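PDB 5JDJ: titin from Homo sapiens, which forms a giant elastic filament of striated muscle, its I-band immunoglobulin domains probably contributing to the spring that bears passive tension. Local coordinates for residues Leu6-Thr11 and Asp82-Thr87; Val34-Leu39 and Ile53-Lys58; Glu49-Val54 and Leu62-Thr67. All blocks are in the same frame, centred on the assembly; numbering follows the deposited sequence.

Contact 1. Residues Leu6-Thr11 and Asp82-Thr87. With CA (calcium ion), chain Q.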
loop_
_atom_site.group_PDB
_atom_site.type_symbol
_atom_site.label_atom_id
_atom_site.label_comp_id
_atom_site.label_asym_id
_atom_site.label_seq_id
_atom_site.Cartn_x
_atom_site.Cartn_y
_atom_site.Cartn_z
ATOM N N LEU A 6 19.518 -0.474 -3.647
ATOM C CA LEU A 6 18.244 -1.051 -3.246
ATOM C C LEU A 6 18.200 -2.545 -3.603
ATOM O O LEU A 6 18.575 -2.938 -4.705
ATOM C CB LEU A 6 17.109 -0.287 -3.927
ATOM C CG LEU A 6 15.690 -0.797 -3.762
ATOM C CD1 LEU A 6 15.294 -0.787 -2.287
ATOM C CD2 LEU A 6 14.730 0.056 -4.595
ATOM N N HIS A 7 17.731 -3.383 -2.683
ATOM C CA HIS A 7 17.649 -4.808 -2.992
ATOM C C HIS A 7 16.643 -5.524 -2.105
ATOM O O HIS A 7 16.238 -5.014 -1.056
ATOM C CB HIS A 7 19.031 -5.474 -2.870
ATOM C CG HIS A 7 19.645 -5.366 -1.510
ATOM N ND1 HIS A 7 20.298 -4.233 -1.076
ATOM C CD2 HIS A 7 19.707 -6.249 -0.486
ATOM C CE1 HIS A 7 20.732 -4.420 0.157
ATOM N NE2 HIS A 7 20.382 -5.635 0.542
ATOM N N ILE A 8 16.227 -6.703 -2.554
ATOM C CA ILE A 8 15.291 -7.505 -1.792
ATOM C C ILE A 8 16.050 -8.169 -0.643
ATOM O O ILE A 8 17.141 -8.731 -0.838
ATOM C CB ILE A 8 14.581 -8.541 -2.686
ATOM C CG1 ILE A 8 13.657 -7.809 -3.673
ATOM C CG2 ILE A 8 13.775 -9.533 -1.843
ATOM C CD1 ILE A 8 13.086 -8.690 -4.790
ATOM N N THR A 9 15.486 -8.083 0.558
ATOM C CA THR A 9 16.142 -8.648 1.738
ATOM C C THR A 9 15.430 -9.877 2.319
ATOM O O THR A 9 15.992 -10.583 3.156
ATOM C CB THR A 9 16.280 -7.605 2.847
ATOM O OG1 THR A 9 14.991 -7.057 3.167
ATOM C CG2 THR A 9 17.227 -6.486 2.399
ATOM N N LYS A 10 14.206 -10.140 1.879
ATOM C CA LYS A 10 13.476 -11.312 2.367
ATOM C C LYS A 10 12.458 -11.725 1.314
ATOM O O LYS A 10 11.682 -10.907 0.847
ATOM C CB LYS A 10 12.789 -11.020 3.713
ATOM C CG LYS A 10 12.186 -12.260 4.390
ATOM C CD LYS A 10 11.641 -11.931 5.796
ATOM C CE LYS A 10 11.184 -13.189 6.543
ATOM N NZ LYS A 10 10.136 -13.954 5.789
ATOM N N THR A 11 12.477 -12.989 0.908
ATOM C CA THR A 11 11.624 -13.424 -0.183
ATOM C C THR A 11 10.186 -13.643 0.295
ATOM O O THR A 11 9.909 -13.637 1.499
ATOM C CB THR A 11 12.165 -14.723 -0.822
ATOM O OG1 THR A 11 11.489 -14.994 -2.045
ATOM C CG2 THR A 11 11.992 -15.883 0.141
ATOM N N ASP A 82 15.965 -6.185 -9.471
ATOM C CA ASP A 82 15.930 -7.306 -8.543
ATOM C C ASP A 82 14.497 -7.819 -8.513
ATOM O O ASP A 82 13.560 -7.028 -8.452
ATOM C CB ASP A 82 16.382 -6.865 -7.148
ATOM C CG ASP A 82 16.701 -8.033 -6.231
ATOM O OD1 ASP A 82 16.434 -9.182 -6.627
ATOM O OD2 ASP A 82 17.220 -7.796 -5.113
ATOM N N GLN A 83 14.317 -9.131 -8.585
ATOM C CA GLN A 83 12.971 -9.689 -8.550
ATOM C C GLN A 83 12.887 -10.885 -7.619
ATOM O O GLN A 83 13.890 -11.533 -7.320
ATOM C CB GLN A 83 12.509 -10.115 -9.949
ATOM C CG GLN A 83 12.268 -8.961 -10.927
ATOM C CD GLN A 83 11.781 -9.453 -12.278
ATOM O OE1 GLN A 83 11.424 -10.620 -12.423
ATOM N NE2 GLN A 83 11.772 -8.566 -13.277
ATOM N N VAL A 84 11.674 -11.179 -7.177
ATOM C CA VAL A 84 11.415 -12.389 -6.429
ATOM C C VAL A 84 10.078 -12.941 -6.900
ATOM O O VAL A 84 9.105 -12.193 -7.025
ATOM C CB VAL A 84 11.436 -12.107 -4.903
ATOM C CG1 VAL A 84 10.157 -12.549 -4.228
ATOM C CG2 VAL A 84 12.617 -12.780 -4.271
ATOM N N SER A 85 10.032 -14.238 -7.198
ATOM C CA SER A 85 8.795 -14.849 -7.681
ATOM C C SER A 85 8.363 -16.023 -6.821
ATOM O O SER A 85 9.189 -16.731 -6.248
ATOM C CB SER A 85 8.946 -15.306 -9.128
ATOM O OG SER A 85 9.273 -14.211 -9.959
ATOM N N ALA A 86 7.052 -16.208 -6.727
ATOM C CA ALA A 86 6.482 -17.310 -5.973
ATOM C C ALA A 86 5.151 -17.612 -6.610
ATOM O O ALA A 86 4.626 -16.794 -7.366
ATOM C CB ALA A 86 6.330 -16.963 -4.503
ATOM N N THR A 87 4.614 -18.786 -6.319
ATOM C CA THR A 87 3.459 -19.275 -7.047
ATOM C C THR A 87 2.244 -19.308 -6.152
ATOM O O THR A 87 2.332 -19.705 -4.991
ATOM C CB THR A 87 3.726 -20.681 -7.618
ATOM O OG1 THR A 87 4.634 -20.569 -8.720
ATOM C CG2 THR A 87 2.450 -21.316 -8.112
HETATM CA CA CA Q . 18.007 -10.532 -5.255
HETATM O O HOH W 1 18.228 -9.737 -3.046
HETATM O O HOH W 2 16.329 -11.346 -6.921
#
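I8 meets D82 and V84 where the first strand of the immunoglobulin sandwich runs near its last. Strand 8-10 belongs to one sheet and strand 82-90 to the other, so the contact ties the two sheets together without a shared backbone ladder: side chains pack, and one backbone N-H binds a carboxylate.

Followed outward, I8 first runs past the carboxylate: its CB lies 3.7 Å from D82 OD2 and its CG1 3.8 Å from the same oxygen. With CG1 beside the backbone N (chi1 -68°) and the chain then extended, CD1 reaches over to the opposite backbone, 3.6 Å from Q83 C, and ends against V84, 3.8 Å from its CB. Farther along, T11 lies athwart V84, OG1 being 3.3 Å from V84 CG2.

The polar part centres on D82. I8 N donates to D82 OD2 at 3.0 Å; the bond is almost straight (177°), although the donor arrives 43° above the carboxylate plane. The same carboxylate holds the calcium ion unevenly, D82 OD1 at 2.5 Å and D82 OD2 at a looser 2.9 Å. Two waters also bind the ion, and water 1 donates a hydrogen bond to I8 O. The peptide groups on the two sides of I8 CA are thus both engaged, one by the carboxylate directly and one through the metal's hydration shell.

Beyond I8, T9 and K10 both face E28 in a classic β-bulge. The double role of D82 implies that calcium would partly neutralise the carboxylate and probably favour its ionised form, while OD2, shared between metal and amide, couples the ion to the backbone of strand 8-10.

Contact 2. Residues Val34-Leu39 and Ile53-Lys58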
loop_
_atom_site.group_PDB
_atom_site.type_symbol
_atom_site.label_atom_id
_atom_site.label_comp_id
_atom_site.label_asym_id
_atom_site.label_seq_id
_atom_site.Cartn_x
_atom_site.Cartn_y
_atom_site.Cartn_z
ATOM N N VAL A 34 10.294 2.645 -0.616
ATOM C CA VAL A 34 10.402 1.957 -1.888
ATOM C C VAL A 34 9.028 1.761 -2.490
ATOM O O VAL A 34 8.109 1.349 -1.805
ATOM C CB VAL A 34 11.079 0.595 -1.704
ATOM C CG1 VAL A 34 11.143 -0.171 -3.026
ATOM C CG2 VAL A 34 12.456 0.789 -1.074
ATOM N N PRO A 35 8.872 2.062 -3.782
ATOM C CA PRO A 35 7.572 1.807 -4.406
ATOM C C PRO A 35 7.278 0.315 -4.520
ATOM O O PRO A 35 8.207 -0.486 -4.593
ATOM C CB PRO A 35 7.725 2.433 -5.795
ATOM C CG PRO A 35 9.170 2.441 -6.041
ATOM C CD PRO A 35 9.814 2.700 -4.716
ATOM N N SER A 36 6.010 -0.061 -4.528
ATOM C CA SER A 36 5.657 -1.454 -4.782
ATOM C C SER A 36 5.476 -1.695 -6.266
ATOM O O SER A 36 4.880 -0.874 -6.963
ATOM C CB SER A 36 4.376 -1.848 -4.047
ATOM O OG SER A 36 4.644 -2.327 -2.746
ATOM N N MET A 37 6.011 -2.808 -6.756
ATOM C CA MET A 37 5.657 -3.274 -8.093
ATOM C C MET A 37 5.411 -4.770 -8.049
ATOM O O MET A 37 6.268 -5.538 -7.612
ATOM C CB MET A 37 6.741 -2.955 -9.130
ATOM C CG MET A 37 6.216 -3.085 -10.555
ATOM S SD MET A 37 7.465 -3.069 -11.870
ATOM C CE MET A 37 8.438 -1.649 -11.375
ATOM N N TRP A 38 4.236 -5.174 -8.507
ATOM C CA TRP A 38 3.855 -6.575 -8.524
ATOM C C TRP A 38 3.488 -7.036 -9.916
ATOM O O TRP A 38 2.758 -6.342 -10.625
ATOM C CB TRP A 38 2.671 -6.812 -7.600
ATOM C CG TRP A 38 3.020 -6.589 -6.179
ATOM C CD1 TRP A 38 2.949 -5.413 -5.499
ATOM C CD2 TRP A 38 3.516 -7.567 -5.255
ATOM N NE1 TRP A 38 3.367 -5.595 -4.203
ATOM C CE2 TRP A 38 3.709 -6.908 -4.022
ATOM C CE3 TRP A 38 3.801 -8.937 -5.346
ATOM C CZ2 TRP A 38 4.180 -7.567 -2.886
ATOM C CZ3 TRP A 38 4.259 -9.591 -4.223
ATOM C CH2 TRP A 38 4.452 -8.902 -3.005
ATOM N N LEU A 39 3.977 -8.216 -10.287
ATOM C CA LEU A 39 3.654 -8.813 -11.579
ATOM C C LEU A 39 2.803 -10.054 -11.404
ATOM O O LEU A 39 2.875 -10.748 -10.381
ATOM C CB LEU A 39 4.918 -9.194 -12.355
ATOM C CG LEU A 39 6.064 -8.188 -12.392
ATOM C CD1 LEU A 39 7.207 -8.678 -13.274
ATOM C CD2 LEU A 39 5.584 -6.793 -12.826
ATOM N N ILE A 53 -2.514 -3.653 -2.202
ATOM C CA ILE A 53 -1.072 -3.503 -2.122
ATOM C C ILE A 53 -0.757 -2.758 -0.839
ATOM O O ILE A 53 -1.333 -1.695 -0.561
ATOM C CB ILE A 53 -0.479 -2.752 -3.333
ATOM C CG1 ILE A 53 -0.589 -3.583 -4.617
ATOM C CG2 ILE A 53 0.977 -2.448 -3.094
ATOM C CD1 ILE A 53 -1.958 -3.588 -5.245
ATOM N N VAL A 54 0.132 -3.330 -0.041
ATOM C CA VAL A 54 0.404 -2.798 1.293
ATOM C C VAL A 54 1.892 -2.582 1.450
ATOM O O VAL A 54 2.677 -3.469 1.120
ATOM C CB VAL A 54 -0.092 -3.753 2.413
ATOM C CG1 VAL A 54 0.076 -3.109 3.776
ATOM C CG2 VAL A 54 -1.542 -4.146 2.196
ATOM N N VAL A 55 2.285 -1.393 1.906
ATOM C CA VAL A 55 3.675 -1.154 2.302
ATOM C C VAL A 55 3.696 -0.683 3.750
ATOM O O VAL A 55 2.969 0.242 4.114
ATOM C CB VAL A 55 4.364 -0.121 1.416
ATOM C CG1 VAL A 55 5.834 0.071 1.839
ATOM C CG2 VAL A 55 4.279 -0.548 -0.034
ATOM N N GLN A 56 4.495 -1.344 4.576
ATOM C CA GLN A 56 4.700 -0.916 5.953
ATOM C C GLN A 56 6.186 -0.938 6.252
ATOM O O GLN A 56 6.755 -2.008 6.448
ATOM C CB GLN A 56 3.956 -1.806 6.932
ATOM C CG GLN A 56 4.157 -1.347 8.372
ATOM C CD GLN A 56 3.385 -2.178 9.357
ATOM O OE1 GLN A 56 2.874 -3.241 9.010
ATOM N NE2 GLN A 56 3.305 -1.707 10.603
ATOM N N GLY A 57 6.806 0.239 6.257
ATOM C CA GLY A 57 8.254 0.350 6.380
ATOM C C GLY A 57 8.961 -0.384 5.255
ATOM O O GLY A 57 8.823 -0.033 4.087
ATOM N N LYS A 58 9.720 -1.415 5.602
ATOM C CA LYS A 58 10.424 -2.187 4.576
ATOM C C LYS A 58 9.607 -3.371 4.094
ATOM O O LYS A 58 10.056 -4.121 3.222
ATOM C CB LYS A 58 11.769 -2.647 5.115
ATOM C CG LYS A 58 12.676 -1.465 5.399
ATOM C CD LYS A 58 13.946 -1.892 6.051
ATOM C CE LYS A 58 14.797 -0.686 6.332
ATOM N NZ LYS A 58 16.193 -1.112 6.578
HETATM O O HOH W 3 10.159 0.146 1.579
#
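S36 packs on I53 and V55, and W38 on I53, across the immunoglobulin β-sandwich, residues 34-39 leading into strand 38-40 of one sheet and residues 53-56 belonging to strand 51-56, the outermost of the other sheet within this chain. The principle is that facing sheets are joined by side chains that meet between them.

The apolar contacts gather round I53. Its CG2, placed anti to the backbone N, reaches S36 CB at 3.6 Å, while its CG1 meets the tryptophan ring obliquely, 4.1 Å from W38 CD1. The two side chains run antiparallel past one another. This tryptophan occupies the place of the characteristic core tryptophan of immunoglobulin domains, and F77 meets it edge-to-face from another strand.

The polar element is S36 OG. It sits 3.3 Å from V55 CG2 in van der Waals contact, yet its hydrogen-bonding partner is H60 ND1, so a hydroxyl set among methyl groups is satisfied from the neighbouring strand. On the outer edge, residues 53-56 continue the sheet as an antiparallel ladder with a strand of the second subunit.

Solvent joins the two segments near the turn: water 3 donates to G57 O at 2.8 Å and accepts a weak bond from V34 N at 3.3 Å.

Contact 3. Residues Glu49-Val54 and Leu62-Thr67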
loop_
_atom_site.group_PDB
_atom_site.type_symbol
_atom_site.label_atom_id
_atom_site.label_comp_id
_atom_site.label_asym_id
_atom_site.label_seq_id
_atom_site.Cartn_x
_atom_site.Cartn_y
_atom_site.Cartn_z
ATOM N N GLU A 49 -10.285 -3.989 -7.364
ATOM C CA GLU A 49 -10.743 -4.483 -6.067
ATOM C C GLU A 49 -10.115 -5.824 -5.729
ATOM O O GLU A 49 -10.052 -6.219 -4.568
ATOM C CB GLU A 49 -12.268 -4.599 -6.045
ATOM C CG GLU A 49 -12.973 -3.255 -6.037
ATOM C CD GLU A 49 -12.330 -2.274 -5.067
ATOM O OE1 GLU A 49 -12.409 -2.499 -3.839
ATOM O OE2 GLU A 49 -11.726 -1.285 -5.536
ATOM N N LYS A 50 -9.646 -6.506 -6.765
ATOM C CA LYS A 50 -8.997 -7.801 -6.652
ATOM C C LYS A 50 -7.749 -7.777 -5.765
ATOM O O LYS A 50 -7.501 -8.714 -5.003
ATOM C CB LYS A 50 -8.617 -8.293 -8.043
ATOM C CG LYS A 50 -8.244 -9.757 -8.098
ATOM C CD LYS A 50 -9.501 -10.590 -8.025
ATOM C CE LYS A 50 -9.177 -12.020 -7.732
ATOM N NZ LYS A 50 -10.412 -12.810 -7.487
ATOM N N PHE A 51 -6.974 -6.699 -5.871
ATOM C CA PHE A 51 -5.652 -6.630 -5.245
ATOM C C PHE A 51 -5.529 -5.525 -4.213
ATOM O O PHE A 51 -5.861 -4.372 -4.505
ATOM C CB PHE A 51 -4.569 -6.400 -6.299
ATOM C CG PHE A 51 -4.462 -7.492 -7.333
ATOM C CD1 PHE A 51 -3.995 -8.744 -6.984
ATOM C CD2 PHE A 51 -4.775 -7.244 -8.658
ATOM C CE1 PHE A 51 -3.870 -9.753 -7.931
ATOM C CE2 PHE A 51 -4.654 -8.246 -9.620
ATOM C CZ PHE A 51 -4.196 -9.502 -9.253
ATOM N N LYS A 52 -5.019 -5.868 -3.030
ATOM C CA LYS A 52 -4.612 -4.860 -2.045
ATOM C C LYS A 52 -3.097 -4.822 -1.975
ATOM O O LYS A 52 -2.470 -5.848 -1.720
ATOM C CB LYS A 52 -5.152 -5.159 -0.646
ATOM C CG LYS A 52 -6.637 -5.297 -0.502
ATOM C CD LYS A 52 -6.973 -5.291 0.994
ATOM C CE LYS A 52 -8.392 -5.765 1.282
ATOM N NZ LYS A 52 -8.747 -5.578 2.722
ATOM N N ILE A 53 -2.514 -3.653 -2.202
ATOM C CA ILE A 53 -1.072 -3.503 -2.122
ATOM C C ILE A 53 -0.757 -2.758 -0.839
ATOM O O ILE A 53 -1.333 -1.695 -0.561
ATOM C CB ILE A 53 -0.479 -2.752 -3.333
ATOM C CG1 ILE A 53 -0.589 -3.583 -4.617
ATOM C CG2 ILE A 53 0.977 -2.448 -3.094
ATOM C CD1 ILE A 53 -1.958 -3.588 -5.245
ATOM N N VAL A 54 0.132 -3.330 -0.041
ATOM C CA VAL A 54 0.404 -2.798 1.293
ATOM C C VAL A 54 1.892 -2.582 1.450
ATOM O O VAL A 54 2.677 -3.469 1.120
ATOM C CB VAL A 54 -0.092 -3.753 2.413
ATOM C CG1 VAL A 54 0.076 -3.109 3.776
ATOM C CG2 VAL A 54 -1.542 -4.146 2.196
ATOM N N LEU A 62 1.266 -8.182 -1.046
ATOM C CA LEU A 62 0.192 -8.235 -2.022
ATOM C C LEU A 62 -0.868 -9.118 -1.444
ATOM O O LEU A 62 -0.573 -10.243 -1.056
ATOM C CB LEU A 62 0.658 -8.799 -3.357
ATOM C CG LEU A 62 -0.436 -8.993 -4.413
ATOM C CD1 LEU A 62 -1.007 -7.649 -4.851
ATOM C CD2 LEU A 62 0.138 -9.722 -5.628
ATOM N N ILE A 63 -2.094 -8.605 -1.373
ATOM C CA ILE A 63 -3.231 -9.385 -0.910
ATOM C C ILE A 63 -4.180 -9.595 -2.080
ATOM O O ILE A 63 -4.567 -8.635 -2.745
ATOM C CB ILE A 63 -3.966 -8.678 0.253
ATOM C CG1 ILE A 63 -3.028 -8.514 1.453
ATOM C CG2 ILE A 63 -5.202 -9.469 0.651
ATOM C CD1 ILE A 63 -3.643 -7.740 2.612
ATOM N N ILE A 64 -4.524 -10.846 -2.351
ATOM C CA ILE A 64 -5.404 -11.169 -3.474
ATOM C C ILE A 64 -6.751 -11.620 -2.935
ATOM O O ILE A 64 -6.850 -12.648 -2.260
ATOM C CB ILE A 64 -4.800 -12.259 -4.381
ATOM C CG1 ILE A 64 -3.367 -11.881 -4.765
ATOM C CG2 ILE A 64 -5.677 -12.467 -5.607
ATOM C CD1 ILE A 64 -2.590 -12.962 -5.505
ATOM N N MET A 65 -7.777 -10.824 -3.221
ATOM C CA MET A 65 -9.102 -11.023 -2.640
ATOM C C MET A 65 -9.910 -12.044 -3.436
ATOM O O MET A 65 -9.822 -12.085 -4.663
ATOM C CB MET A 65 -9.862 -9.691 -2.582
ATOM C CG MET A 65 -9.143 -8.577 -1.844
ATOM S SD MET A 65 -8.813 -9.014 -0.133
ATOM C CE MET A 65 -10.473 -9.073 0.548
ATOM N N ASN A 66 -10.672 -12.874 -2.729
ATOM C CA ASN A 66 -11.652 -13.760 -3.366
ATOM C C ASN A 66 -11.039 -14.606 -4.489
ATOM O O ASN A 66 -11.365 -14.437 -5.665
ATOM C CB ASN A 66 -12.822 -12.918 -3.892
ATOM C CG ASN A 66 -13.934 -13.759 -4.500
ATOM O OD1 ASN A 66 -14.027 -13.900 -5.721
ATOM N ND2 ASN A 66 -14.773 -14.335 -3.646
ATOM N N THR A 67 -10.127 -15.502 -4.131
ATOM C CA THR A 67 -9.356 -16.185 -5.157
ATOM C C THR A 67 -10.212 -17.085 -6.031
ATOM O O THR A 67 -11.195 -17.670 -5.577
ATOM C CB THR A 67 -8.224 -17.032 -4.566
ATOM O OG1 THR A 67 -8.738 -17.857 -3.517
ATOM C CG2 THR A 67 -7.107 -16.132 -4.029
#
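F51, K52 and I53 pair with I64, I63 and L62 in antiparallel register, the short strand axes 162° apart and K52 facing I63 as the hydrogen-bonded pair. K52 N donates to I63 O and I63 N returns the bond to K52 O, each at 2.8 Å; M65 N to K50 O, also 2.8 Å, carries the pairing one step past the strand ends.

On the interior face, F51 and I64 run alongside each other in the same direction, with I64 CG1 at the ring edge, 3.8 Å from F51 CE1. L62 CD1 approaches the ring obliquely, 3.8 Å from F51 CD1. The aliphatic part of K50 passes over one face of this ring, CG above its centre.

From there K50 bends at chi2 (76°) and brings its ammonium to the end of the partner segment. NZ donates to M65 O at 3.0 Å, nearly along the C=O axis, and to N66 O at 2.6 Å from above the carbonyl plane. A salt bridge to D71 gives the charge a third partner. On the other face, the extended K52 chain crosses M65 at a slant, its CE 3.6 Å from M65 SD, and V54 CG2 packs against I63 CD1.

The arrangement is the β-hairpin of strands 51-56 and 59-64, the D-E hairpin of the immunoglobulin fold, whose outer strand here pairs on with the second subunit.

How the contacts relate
The three contacts sample one immunoglobulin sandwich from its surface to its partly buried parts. Contacts 1 and 2 both join the two sheets, but contact 1 is a surface contact governed by a metal-bound carboxylate, whereas contact 2 is partly buried and mainly apolar. Contact 3, also partly buried, works within one sheet and combines backbone hydrogen bonds with a lysine ammonium and apolar packing. Contacts 2 and 3 share I53 and V54 on strand 51-56, touch where W38 CZ2 comes 3.5 Å from L62 N, and both reach the second subunit. L6 packs on V34 to link contact 1 to contact 2, while contacts 1 and 3 lie on opposite sides of the chain's centre, about 19 Å apart between centres.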